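Side-chain contact in DNA polymerase (PDB 2PY5), which replicates the phage genome by protein-primed, strand-displacing DNA synthesis with high processivity and proofreads its product with a 3'-5' exonuclease: residues Y29-I32 with S36-K39. The protein carries 2 engineered substitutions. Sequence-based numbering, arbitrary orientation.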
loop_
_atom_site.group_PDB
_atom_site.type_symbol
_atom_site.label_atom_id
_atom_site.label_comp_id
_atom_site.label_asym_id
_atom_site.label_seq_id
_atom_site.Cartn_x
_atom_site.Cartn_y
_atom_site.Cartn_z
ATOM N N TYR F 29 -15.582 -22.125 4.114
ATOM C CA TYR F 29 -14.457 -22.109 5.059
ATOM C C TYR F 29 -13.552 -23.300 4.851
ATOM O O TYR F 29 -14.000 -24.345 4.443
ATOM C CB TYR F 29 -14.918 -22.016 6.526
ATOM C CG TYR F 29 -15.668 -23.208 7.085
ATOM C CD1 TYR F 29 -14.995 -24.395 7.434
ATOM C CD2 TYR F 29 -17.036 -23.144 7.303
ATOM C CE1 TYR F 29 -15.675 -25.486 7.963
ATOM C CE2 TYR F 29 -17.724 -24.231 7.834
ATOM C CZ TYR F 29 -17.027 -25.399 8.172
ATOM O OH TYR F 29 -17.691 -26.491 8.692
ATOM N N MET F 30 -12.260 -23.114 5.127
ATOM C CA MET F 30 -11.264 -24.168 4.957
ATOM C C MET F 30 -10.192 -24.005 6.037
ATOM O O MET F 30 -9.640 -22.931 6.198
ATOM C CB MET F 30 -10.625 -24.100 3.561
ATOM C CG MET F 30 -9.530 -25.134 3.345
ATOM S SD MET F 30 -8.898 -25.230 1.662
ATOM C CE MET F 30 -10.197 -26.143 0.852
ATOM N N ASN F 31 -9.909 -25.105 6.751
ATOM C CA ASN F 31 -8.889 -25.151 7.805
ATOM C C ASN F 31 -7.519 -24.937 7.143
ATOM O O ASN F 31 -7.123 -25.700 6.273
ATOM C CB ASN F 31 -9.004 -26.511 8.493
ATOM C CG ASN F 31 -8.128 -26.663 9.725
ATOM O OD1 ASN F 31 -8.464 -27.435 10.636
ATOM N ND2 ASN F 31 -7.020 -25.991 9.754
ATOM N N ILE F 32 -6.844 -23.867 7.549
ATOM C CA ILE F 32 -5.562 -23.448 6.967
ATOM C C ILE F 32 -4.474 -24.496 7.174
ATOM O O ILE F 32 -3.565 -24.643 6.339
ATOM C CB ILE F 32 -5.148 -22.077 7.567
ATOM C CG1 ILE F 32 -6.065 -20.987 7.022
ATOM C CG2 ILE F 32 -3.685 -21.712 7.262
ATOM C CD1 ILE F 32 -5.921 -19.632 7.730
ATOM N N SER F 36 -8.097 -30.314 3.919
ATOM C CA SER F 36 -9.140 -31.317 3.705
ATOM C C SER F 36 -10.423 -31.043 4.505
ATOM O O SER F 36 -11.484 -31.574 4.172
ATOM C CB SER F 36 -8.614 -32.735 4.027
ATOM O OG SER F 36 -8.679 -33.030 5.417
ATOM N N GLU F 37 -10.323 -30.231 5.560
ATOM C CA GLU F 37 -11.489 -29.847 6.362
ATOM C C GLU F 37 -12.058 -28.539 5.829
ATOM O O GLU F 37 -11.471 -27.461 6.023
ATOM C CB GLU F 37 -11.117 -29.651 7.835
ATOM C CG GLU F 37 -12.321 -29.326 8.710
ATOM C CD GLU F 37 -11.965 -28.694 10.032
ATOM O OE1 GLU F 37 -10.833 -28.912 10.529
ATOM O OE2 GLU F 37 -12.836 -27.990 10.586
ATOM N N TYR F 38 -13.195 -28.636 5.152
ATOM C CA TYR F 38 -13.786 -27.474 4.529
ATOM C C TYR F 38 -15.283 -27.676 4.336
ATOM O O TYR F 38 -15.773 -28.799 4.349
ATOM C CB TYR F 38 -13.084 -27.173 3.194
ATOM C CG TYR F 38 -13.599 -27.993 2.042
ATOM C CD1 TYR F 38 -14.556 -27.472 1.185
ATOM C CD2 TYR F 38 -13.154 -29.278 1.825
ATOM C CE1 TYR F 38 -15.047 -28.189 0.148
ATOM C CE2 TYR F 38 -13.646 -30.022 0.774
ATOM C CZ TYR F 38 -14.602 -29.468 -0.060
ATOM O OH TYR F 38 -15.111 -30.191 -1.117
ATOM N N LYS F 39 -15.995 -26.570 4.171
ATOM C CA LYS F 39 -17.414 -26.632 3.893
ATOM C C LYS F 39 -17.850 -25.423 3.081
ATOM O O LYS F 39 -17.408 -24.297 3.328
ATOM C CB LYS F 39 -18.215 -26.711 5.190
ATOM C CG LYS F 39 -19.720 -26.926 4.927
ATOM C CD LYS F 39 -20.494 -27.462 6.118
ATOM C CE LYS F 39 -22.002 -27.559 5.803
ATOM N NZ LYS F 39 -22.355 -28.684 4.869
HETATM O O HOH W 1 -15.579 -28.200 10.409
#
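Tyr29 and Lys39 form a hydrogen-bonded pair in an antiparallel beta hairpin, with Tyr29 N 2.9 Å from Lys39 O and Lys39 N 3.0 Å from Tyr29 O. Nearer the turn, Asn31 N gives an almost straight bond to Glu37 O (2.9 Å, 174° at the hydrogen). The hairpin consists of strands 24-31 and 38-41 and lies at the margin of the exonuclease-domain sheet, with 38-41 outermost. On the face of the sheet that carries the Tyr29 and Lys39 side chains, a water links Tyr29 to Glu37: it donates to Glu37 OE2 at 2.8 Å and lies 3.2 Å from Tyr29 OH. The Glu37 carboxylate is also held by Lys7, through a salt bridge to OE1, and by the hydroxyl of Tyr9, on OE2. With chi1 at 67°, the Tyr29 ring leans over the neighbouring strand and receives Lys39 CB on one face, a CH-pi contact 3.9 Å from the centroid; Trp50 stacks on this ring too. The other side of the hairpin faces helix 160-182, where Met30 packs on Ile170 and Gln171 and the Tyr38 hydroxyl is hydrogen-bonded to that of Tyr163. There the Met30 chain, extended to SD, bends at chi3 (-77°) and sets CE 3.9 Å from Tyr38 CB.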